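Local coordinates for protein acyl-CoA dehydrogenase (PDB 2Z1Q) that probably catalyses the FAD-dependent oxidation of saturated acyl-CoA thioesters to their 2,3-dehydroacyl-CoA products, passing the electrons to an acceptor, at residues B[251-254]-B[255-259]; B[383-386]-B[387-391]; B[306-309]-B[310-314]; B[57-60]-B[61-64]. All coordinates share one frame; numbering follows the deposited sequence.

Contact 1. Residues B[251-254]-B[255-259]; sequences KGHK and IAFNV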
loop_
_atom_site.group_PDB
_atom_site.type_symbol
_atom_site.label_atom_id
_atom_site.label_comp_id
_atom_site.label_asym_id
_atom_site.label_seq_id
_atom_site.Cartn_x
_atom_site.Cartn_y
_atom_site.Cartn_z
ATOM N N LYS B 251 34.252 10.482 -16.102
ATOM C CA LYS B 251 33.641 9.177 -16.310
ATOM C C LYS B 251 33.103 8.610 -15.001
ATOM O O LYS B 251 33.134 7.408 -14.767
ATOM C CB LYS B 251 34.653 8.217 -16.953
ATOM C CG LYS B 251 35.097 8.650 -18.353
ATOM C CD LYS B 251 36.180 7.727 -18.907
ATOM C CE LYS B 251 36.806 8.288 -20.182
ATOM N NZ LYS B 251 37.965 7.464 -20.647
ATOM N N GLY B 252 32.605 9.493 -14.144
ATOM C CA GLY B 252 32.050 9.050 -12.880
ATOM C C GLY B 252 30.729 8.336 -13.088
ATOM O O GLY B 252 30.277 7.588 -12.221
ATOM N N HIS B 253 30.101 8.555 -14.241
ATOM C CA HIS B 253 28.830 7.906 -14.517
ATOM C C HIS B 253 29.000 6.391 -14.538
ATOM O O HIS B 253 28.104 5.656 -14.115
ATOM C CB HIS B 253 28.257 8.382 -15.852
ATOM C CG HIS B 253 29.082 7.992 -17.039
ATOM N ND1 HIS B 253 30.301 8.569 -17.321
ATOM C CD2 HIS B 253 28.869 7.071 -18.009
ATOM C CE1 HIS B 253 30.801 8.021 -18.413
ATOM N NE2 HIS B 253 29.952 7.109 -18.852
ATOM N N LYS B 254 30.150 5.923 -15.019
ATOM C CA LYS B 254 30.412 4.490 -15.088
ATOM C C LYS B 254 30.270 3.821 -13.725
ATOM O O LYS B 254 29.686 2.742 -13.616
ATOM C CB LYS B 254 31.813 4.221 -15.645
ATOM C CG LYS B 254 32.029 4.679 -17.081
ATOM C CD LYS B 254 33.387 4.231 -17.609
ATOM C CE LYS B 254 33.622 4.728 -19.036
ATOM N NZ LYS B 254 34.901 4.235 -19.626
ATOM N N ILE B 255 30.805 4.462 -12.691
ATOM C CA ILE B 255 30.734 3.906 -11.346
ATOM C C ILE B 255 29.275 3.799 -10.915
ATOM O O ILE B 255 28.802 2.727 -10.531
ATOM C CB ILE B 255 31.508 4.792 -10.336
ATOM C CG1 ILE B 255 32.932 5.027 -10.854
ATOM C CG2 ILE B 255 31.555 4.114 -8.966
ATOM C CD1 ILE B 255 33.742 6.037 -10.060
ATOM N N ALA B 256 28.561 4.915 -11.007
ATOM C CA ALA B 256 27.162 4.965 -10.618
ATOM C C ALA B 256 26.291 3.925 -11.315
ATOM O O ALA B 256 25.454 3.290 -10.678
ATOM C CB ALA B 256 26.603 6.348 -10.881
ATOM N N PHE B 257 26.491 3.741 -12.616
ATOM C CA PHE B 257 25.672 2.784 -13.351
ATOM C C PHE B 257 25.974 1.326 -13.009
ATOM O O PHE B 257 25.060 0.515 -12.896
ATOM C CB PHE B 257 25.800 3.025 -14.869
ATOM C CG PHE B 257 25.342 4.403 -15.310
ATOM C CD1 PHE B 257 24.226 5.008 -14.723
ATOM C CD2 PHE B 257 26.015 5.089 -16.315
ATOM C CE1 PHE B 257 23.795 6.276 -15.133
ATOM C CE2 PHE B 257 25.587 6.358 -16.735
ATOM C CZ PHE B 257 24.478 6.949 -16.142
ATOM N N ASN B 258 27.242 0.988 -12.816
ATOM C CA ASN B 258 27.576 -0.392 -12.493
ATOM C C ASN B 258 27.179 -0.853 -11.112
ATOM O O ASN B 258 26.809 -2.019 -10.933
ATOM C CB ASN B 258 29.062 -0.660 -12.694
ATOM C CG ASN B 258 29.416 -0.785 -14.151
ATOM O OD1 ASN B 258 29.803 0.189 -14.790
ATOM N ND2 ASN B 258 29.254 -1.984 -14.698
ATOM N N VAL B 259 27.247 0.030 -10.122
ATOM C CA VAL B 259 26.866 -0.391 -8.783
ATOM C C VAL B 259 25.357 -0.658 -8.729
ATOM O O VAL B 259 24.904 -1.535 -7.998
ATOM C CB VAL B 259 27.289 0.645 -7.711
ATOM C CG1 VAL B 259 28.810 0.843 -7.781
ATOM C CG2 VAL B 259 26.548 1.962 -7.907
#
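The carbonyl O of Gly252 receives two backbone N-H groups, both weakly. Ala256 N lies 3.4 Å from Gly252 O on an almost straight line, whereas Ile255 N stands 3.2 Å from Gly252 O with its N-H bent well away. Such a mixture of i+3 and i+4 bonding lies at the N-terminal end of helix 252-288, a long helix of the C-terminal domain, whose helical bundle is a hallmark of the acyl-CoA dehydrogenase fold. The next turn is regular: Phe257 N binds His253 O at 2.9 Å, and Asn258 N binds Lys254 O. On the side where His253 and Phe257 both lean on Leu158, their rings meet rim to rim, the planes 69° apart and neither over the face of the other. Phe257 CE2 does the touching, 3.5 Å from His253 CB, and it also comes near the plane of the imidazole at its CD2 edge. His253 can offer that edge because its CG sits between the backbone N and the carbonyl carbon (chi1 65°). The phenyl ring, in turn, lies with one face over the carbonyl of His253, where Phe257 CD2 is 3.1 Å from His253 O. Ile255 packs on Pro120 and Phe124 of helix 119-124, while Ala256 rests against Tyr146 and Leu148, two residues of the FAD site. The extended chain of Lys254 passes back beside the imidazole, its CG 3.6 Å above the ring plane of His253 and displaced toward the rim.

Contact 2. Residues B[383-386]-B[387-391]; sequences PIER and AYRDA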
loop_
_atom_site.group_PDB
_atom_site.type_symbol
_atom_site.label_atom_id
_atom_site.label_comp_id
_atom_site.label_asym_id
_atom_site.label_seq_id
_atom_site.Cartn_x
_atom_site.Cartn_y
_atom_site.Cartn_z
ATOM N N PRO B 383 5.590 -6.363 15.240
ATOM C CA PRO B 383 6.587 -6.210 14.177
ATOM C C PRO B 383 6.015 -5.973 12.775
ATOM O O PRO B 383 6.663 -5.335 11.945
ATOM C CB PRO B 383 7.375 -7.520 14.247
ATOM C CG PRO B 383 7.216 -7.940 15.661
ATOM C CD PRO B 383 5.772 -7.641 15.943
ATOM N N ILE B 384 4.814 -6.480 12.516
ATOM C CA ILE B 384 4.208 -6.313 11.195
ATOM C C ILE B 384 4.005 -4.837 10.875
ATOM O O ILE B 384 4.022 -4.436 9.717
ATOM C CB ILE B 384 2.845 -7.081 11.066
ATOM C CG1 ILE B 384 2.412 -7.140 9.594
ATOM C CG2 ILE B 384 1.743 -6.395 11.897
ATOM C CD1 ILE B 384 3.442 -7.782 8.659
ATOM N N GLU B 385 3.853 -4.029 11.921
ATOM C CA GLU B 385 3.662 -2.584 11.786
ATOM C C GLU B 385 4.946 -1.935 11.250
ATOM O O GLU B 385 4.905 -1.128 10.307
ATOM C CB GLU B 385 3.254 -2.026 13.153
ATOM C CG GLU B 385 2.792 -0.589 13.192
ATOM C CD GLU B 385 3.943 0.379 13.225
ATOM O OE1 GLU B 385 5.031 0.001 13.724
ATOM O OE2 GLU B 385 3.763 1.524 12.766
ATOM N N ARG B 386 6.087 -2.308 11.827
ATOM C CA ARG B 386 7.380 -1.787 11.403
ATOM C C ARG B 386 7.692 -2.254 9.972
ATOM O O ARG B 386 8.226 -1.485 9.165
ATOM C CB ARG B 386 8.488 -2.288 12.332
ATOM C CG ARG B 386 9.831 -1.562 12.175
ATOM C CD ARG B 386 11.026 -2.510 12.315
ATOM N NE ARG B 386 10.815 -3.560 13.313
ATOM C CZ ARG B 386 10.655 -3.340 14.613
ATOM N NH1 ARG B 386 10.466 -4.365 15.440
ATOM N NH2 ARG B 386 10.689 -2.107 15.091
ATOM N N ALA B 387 7.356 -3.506 9.659
ATOM C CA ALA B 387 7.640 -4.048 8.330
ATOM C C ALA B 387 6.859 -3.305 7.245
ATOM O O ALA B 387 7.367 -3.103 6.143
ATOM C CB ALA B 387 7.339 -5.555 8.287
ATOM N N TYR B 388 5.640 -2.880 7.560
ATOM C CA TYR B 388 4.833 -2.134 6.606
ATOM C C TYR B 388 5.555 -0.820 6.313
ATOM O O TYR B 388 5.665 -0.409 5.154
ATOM C CB TYR B 388 3.462 -1.824 7.195
ATOM C CG TYR B 388 2.554 -1.048 6.263
ATOM C CD1 TYR B 388 1.846 -1.703 5.260
ATOM C CD2 TYR B 388 2.406 0.340 6.381
ATOM C CE1 TYR B 388 1.011 -1.011 4.397
ATOM C CE2 TYR B 388 1.563 1.046 5.516
ATOM C CZ TYR B 388 0.871 0.353 4.528
ATOM O OH TYR B 388 0.019 0.982 3.655
ATOM N N ARG B 389 6.061 -0.160 7.352
ATOM C CA ARG B 389 6.752 1.099 7.130
ATOM C C ARG B 389 8.123 0.925 6.453
ATOM O O ARG B 389 8.438 1.653 5.501
ATOM C CB ARG B 389 6.878 1.882 8.442
ATOM C CG ARG B 389 5.556 2.529 8.899
ATOM C CD ARG B 389 5.697 3.372 10.174
ATOM N NE ARG B 389 5.977 2.508 11.311
ATOM C CZ ARG B 389 7.189 2.312 11.826
ATOM N NH1 ARG B 389 8.258 2.938 11.334
ATOM N NH2 ARG B 389 7.349 1.435 12.797
ATOM N N ASP B 390 8.903 -0.056 6.918
ATOM C CA ASP B 390 10.229 -0.323 6.348
ATOM C C ASP B 390 10.164 -0.686 4.863
ATOM O O ASP B 390 11.088 -0.399 4.098
ATOM C CB ASP B 390 10.916 -1.488 7.085
ATOM C CG ASP B 390 11.276 -1.160 8.532
ATOM O OD1 ASP B 390 11.090 0.005 8.958
ATOM O OD2 ASP B 390 11.751 -2.076 9.243
ATOM N N ALA B 391 9.076 -1.333 4.463
ATOM C CA ALA B 391 8.945 -1.772 3.076
ATOM C C ALA B 391 8.802 -0.664 2.054
ATOM O O ALA B 391 9.364 -0.734 0.965
ATOM C CB ALA B 391 7.770 -2.717 2.951
#
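Ala387 N donates to Pro383 O at 3.0 Å, and its methyl group lies against the same carbonyl. Tyr388 follows with a bond from its N to Ile384 O and a weaker one to Glu385 O. Its ring runs away from the preceding turn to Asp367 and Val370 of helix 348-372, and meets the ring of Tyr388 of the second subunit. Arg389 carries the main contact, gripping the carboxylate of Glu385 side-on with two nitrogens. Arg389 NH2 reaches Glu385 OE1 at 2.9 Å on its syn side, in an almost perfectly straight bond, while Arg389 NE stands 2.8 Å from Glu385 OE2 and approaches from above the carboxylate plane. The two flat groups are turned 29° apart. Glu385 comes within range because its chain bends at chi2 (-82°), and the third guanidinium nitrogen, NH1, is bound to Met223 O of the same chain. A leucine in place of Arg389 would probably leave the buried Glu385 carboxylate without its mate and that Met223 O without this donor. Asp390 N closes the turn on Arg386 O at 2.7 Å. Its side chain runs alongside that of Arg386, with Asp390 OD2 3.2 Å from Arg386 CD; the charged ends stay beyond salt-bridge range, Arg386 NE being 4.4 Å from Asp390 OD2, and Asp390 OD1 is bonded to Ile225 N. An i to i+4 Glu-Arg salt bridge of this sort is a familiar feature of alpha-helices, placed here on helix 383-392 at the subunit interface, where Arg389 also packs on Arg389 of the second subunit.

Contact 3. Residues B[306-309]-B[310-314]; sequences LGEM and ASRIY
Glu308 OE1 meets Arg312 NE at 2.7 Å in a salt bridge one helical turn long. The bond is bent, 141° at the hydrogen, and uses the anti lone pair of OE1; with the carboxylate and guanidinium planes 80° apart, NE alone makes the bond. A water donates to Glu308 OE1 at 2.6 Å and also to Ser311 OG, whose main partner is Leu509 O. Glu308 OE2 is taken by Arg560 NE in a second salt bridge, so both oxygens of this buried carboxylate are paired. Within the helical C-terminal domain, Glu308 touches Tyr364 of helix 348-372 and Ile512 of helix 505-528, and Arg312 lies in a cation-pi contact with Tyr364. A methionine in place of Arg312 would probably leave Glu308 OE1 leaning on its water and Tyr364 without its cation. Met309 sends its side chain to Glu368 and Ile372. Its carbonyl is covered by Ile313: Ile313 N binds Met309 O at 3.0 Å, and with CG1 beside the backbone N (chi1 -66°) Ile313 CG1 comes within 3.1 Å of Met309 O. Ala310 CB lies 3.7 Å from Leu306 O and touches Pro574.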
loop_
_atom_site.group_PDB
_atom_site.type_symbol
_atom_site.label_atom_id
_atom_site.label_comp_id
_atom_site.label_asym_id
_atom_site.label_seq_id
_atom_site.Cartn_x
_atom_site.Cartn_y
_atom_site.Cartn_z
ATOM N N LEU B 306 -3.281 -15.368 2.388
ATOM C CA LEU B 306 -2.178 -16.283 2.697
ATOM C C LEU B 306 -1.734 -17.064 1.464
ATOM O O LEU B 306 -0.541 -17.271 1.252
ATOM C CB LEU B 306 -2.595 -17.266 3.804
ATOM C CG LEU B 306 -2.819 -16.681 5.201
ATOM C CD1 LEU B 306 -3.411 -17.743 6.116
ATOM C CD2 LEU B 306 -1.497 -16.150 5.760
ATOM N N GLY B 307 -2.692 -17.487 0.643
ATOM C CA GLY B 307 -2.345 -18.212 -0.568
ATOM C C GLY B 307 -1.681 -17.296 -1.583
ATOM O O GLY B 307 -0.647 -17.645 -2.161
ATOM N N GLU B 308 -2.266 -16.118 -1.803
ATOM C CA GLU B 308 -1.699 -15.174 -2.767
ATOM C C GLU B 308 -0.300 -14.743 -2.318
ATOM O O GLU B 308 0.607 -14.623 -3.134
ATOM C CB GLU B 308 -2.620 -13.945 -2.927
ATOM C CG GLU B 308 -2.172 -12.979 -4.001
ATOM C CD GLU B 308 -2.152 -13.599 -5.388
ATOM O OE1 GLU B 308 -1.409 -13.095 -6.264
ATOM O OE2 GLU B 308 -2.885 -14.587 -5.612
ATOM N N MET B 309 -0.120 -14.513 -1.022
ATOM C CA MET B 309 1.194 -14.121 -0.510
ATOM C C MET B 309 2.267 -15.156 -0.844
ATOM O O MET B 309 3.327 -14.815 -1.380
ATOM C CB MET B 309 1.131 -13.922 1.006
ATOM C CG MET B 309 0.426 -12.657 1.441
ATOM S SD MET B 309 0.157 -12.648 3.218
ATOM C CE MET B 309 -1.557 -12.551 3.250
ATOM N N ALA B 310 2.004 -16.424 -0.539
ATOM C CA ALA B 310 2.966 -17.489 -0.820
ATOM C C ALA B 310 3.225 -17.588 -2.319
ATOM O O ALA B 310 4.338 -17.822 -2.763
ATOM C CB ALA B 310 2.451 -18.819 -0.284
ATOM N N SER B 311 2.194 -17.384 -3.117
ATOM C CA SER B 311 2.386 -17.455 -4.545
ATOM C C SER B 311 3.309 -16.342 -5.063
ATOM O O SER B 311 4.269 -16.625 -5.785
ATOM C CB SER B 311 1.036 -17.400 -5.264
ATOM O OG SER B 311 1.226 -17.429 -6.669
ATOM N N ARG B 312 3.044 -15.086 -4.699
ATOM C CA ARG B 312 3.896 -14.010 -5.196
ATOM C C ARG B 312 5.330 -14.139 -4.686
ATOM O O ARG B 312 6.281 -13.873 -5.410
ATOM C CB ARG B 312 3.292 -12.660 -4.838
ATOM C CG ARG B 312 1.846 -12.524 -5.306
ATOM C CD ARG B 312 1.428 -11.077 -5.423
ATOM N NE ARG B 312 -0.025 -10.920 -5.446
ATOM C CZ ARG B 312 -0.647 -9.761 -5.640
ATOM N NH1 ARG B 312 -1.971 -9.703 -5.642
ATOM N NH2 ARG B 312 0.065 -8.654 -5.842
ATOM N N ILE B 313 5.494 -14.569 -3.447
ATOM C CA ILE B 313 6.837 -14.743 -2.918
ATOM C C ILE B 313 7.589 -15.818 -3.721
ATOM O O ILE B 313 8.760 -15.640 -4.054
ATOM C CB ILE B 313 6.786 -15.146 -1.432
ATOM C CG1 ILE B 313 6.218 -13.990 -0.601
ATOM C CG2 ILE B 313 8.162 -15.534 -0.957
ATOM C CD1 ILE B 313 5.862 -14.406 0.809
ATOM N N TYR B 314 6.915 -16.920 -4.041
ATOM C CA TYR B 314 7.550 -17.986 -4.810
ATOM C C TYR B 314 8.014 -17.484 -6.174
ATOM O O TYR B 314 9.140 -17.753 -6.604
ATOM C CB TYR B 314 6.580 -19.162 -4.994
ATOM C CG TYR B 314 7.104 -20.230 -5.919
ATOM C CD1 TYR B 314 8.116 -21.089 -5.516
ATOM C CD2 TYR B 314 6.607 -20.356 -7.224
ATOM C CE1 TYR B 314 8.635 -22.053 -6.377
ATOM C CE2 TYR B 314 7.115 -21.313 -8.092
ATOM C CZ TYR B 314 8.133 -22.158 -7.659
ATOM O OH TYR B 314 8.682 -23.108 -8.483
HETATM O O HOH W 1 -0.019 -14.716 -7.670
#

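Contact 4. Residues B[57-60]-B[61-64]; sequences GELE and LNVP
The chi1 of Leu61 (-100°), together with a chi2 of 31°, departs from the staggered positions and swings CD2 back to the preceding turn, where it rests 3.8 Å from Glu58 CB. Glu60 differs: its CG stands between the backbone N and the carbonyl carbon (chi1 66°), which keeps the folded chain close to its own backbone, Glu60 CG being 3.5 Å from Leu61 N. Three successive i+3 hydrogen bonds, the mark of 3-10 winding, hold the backbone. Leu61 N reaches Glu58 O at 3.2 Å, Asn62 N reaches Leu59 O at 3.0 Å, and Val63 N reaches Glu60 O at 3.1 Å. Pro64 has no N-H to offer an i+4 bond, and its CD lies 3.2 Å from Glu60 O instead. Upstream, Glu58 is the centre of an inverse gamma turn, and its carboxylate is tied by OE2 to Arg53 NH1 in a salt bridge. Leu61 covers the same neighbourhood, packing on Arg53 and Met54 of helix 30-54, while Asn62 and Val63 press on Phe187. Here an inverse gamma turn and a 3-10 turn lead from helix 30-54 into helix 62-71, in the helical N-terminal domain of the acyl-CoA dehydrogenase fold.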
loop_
_atom_site.group_PDB
_atom_site.type_symbol
_atom_site.label_atom_id
_atom_site.label_comp_id
_atom_site.label_asym_id
_atom_site.label_seq_id
_atom_site.Cartn_x
_atom_site.Cartn_y
_atom_site.Cartn_z
ATOM N N GLY B 57 16.870 5.878 18.567
ATOM C CA GLY B 57 17.984 6.769 18.780
ATOM C C GLY B 57 19.389 6.226 18.699
ATOM O O GLY B 57 20.199 6.785 17.945
ATOM N N GLU B 58 19.690 5.163 19.452
ATOM C CA GLU B 58 21.033 4.586 19.487
ATOM C C GLU B 58 21.539 4.014 18.175
ATOM O O GLU B 58 21.882 2.834 18.081
ATOM C CB GLU B 58 21.115 3.531 20.587
ATOM C CG GLU B 58 21.281 4.106 21.987
ATOM C CD GLU B 58 21.162 3.071 23.081
ATOM O OE1 GLU B 58 20.051 2.535 23.274
ATOM O OE2 GLU B 58 22.185 2.790 23.745
ATOM N N LEU B 59 21.609 4.865 17.160
ATOM C CA LEU B 59 22.073 4.457 15.850
ATOM C C LEU B 59 23.542 4.063 15.848
ATOM O O LEU B 59 23.995 3.378 14.931
ATOM C CB LEU B 59 21.864 5.580 14.827
ATOM C CG LEU B 59 20.409 5.956 14.563
ATOM C CD1 LEU B 59 20.350 7.143 13.604
ATOM C CD2 LEU B 59 19.675 4.739 13.999
ATOM N N GLU B 60 24.282 4.496 16.866
ATOM C CA GLU B 60 25.701 4.174 16.927
ATOM C C GLU B 60 25.929 2.676 17.156
ATOM O O GLU B 60 27.045 2.176 16.993
ATOM C CB GLU B 60 26.402 4.997 18.012
ATOM C CG GLU B 60 25.977 4.687 19.441
ATOM C CD GLU B 60 24.711 5.404 19.860
ATOM O OE1 GLU B 60 24.464 5.488 21.083
ATOM O OE2 GLU B 60 23.961 5.880 18.982
ATOM N N LEU B 61 24.864 1.966 17.522
ATOM C CA LEU B 61 24.961 0.529 17.740
ATOM C C LEU B 61 25.266 -0.164 16.404
ATOM O O LEU B 61 25.674 -1.327 16.388
ATOM C CB LEU B 61 23.667 0.004 18.362
ATOM C CG LEU B 61 23.651 -0.236 19.882
ATOM C CD1 LEU B 61 24.564 0.732 20.618
ATOM C CD2 LEU B 61 22.212 -0.123 20.379
ATOM N N ASN B 62 25.073 0.556 15.295
ATOM C CA ASN B 62 25.368 0.026 13.962
ATOM C C ASN B 62 26.877 -0.288 13.843
ATOM O O ASN B 62 27.269 -1.194 13.116
ATOM C CB ASN B 62 25.011 1.049 12.860
ATOM C CG ASN B 62 23.548 0.977 12.419
ATOM O OD1 ASN B 62 22.764 1.886 12.687
ATOM N ND2 ASN B 62 23.183 -0.095 11.724
ATOM N N VAL B 63 27.711 0.479 14.545
ATOM C CA VAL B 63 29.160 0.283 14.465
ATOM C C VAL B 63 29.593 -1.080 15.005
ATOM O O VAL B 63 30.227 -1.861 14.306
ATOM C CB VAL B 63 29.918 1.404 15.205
ATOM C CG1 VAL B 63 31.416 1.189 15.099
ATOM C CG2 VAL B 63 29.548 2.755 14.614
ATOM N N PRO B 64 29.260 -1.379 16.266
ATOM C CA PRO B 64 29.663 -2.683 16.782
ATOM C C PRO B 64 29.013 -3.826 15.986
ATOM O O PRO B 64 29.635 -4.870 15.780
ATOM C CB PRO B 64 29.215 -2.626 18.245
ATOM C CG PRO B 64 28.041 -1.680 18.203
ATOM C CD PRO B 64 28.560 -0.596 17.294
#

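In the fold
Contacts 1, 2 and 3 belong to the C-terminal domain, and contact 4 to the N-terminal one. Contacts 2 and 3 are the closest pair, their centres about 18 Å apart and their nearest atoms about 8 Å; helix 348-372 receives side chains from both. Contact 1 lies across the centre of the chain from these two, about 32 Å from contact 2 and about 36 Å from contact 3 between centres. Contact 4 is about 20 Å from contact 2, centre to centre. None touches another. The side chains nearest a bound FAD are about 8 Å (Leu306), 9 Å (Ala256), 10 Å (Asp390) and 11 Å (Leu59) from it; Ala256, packed on FAD-binding Tyr146 and Leu148, is second-shell.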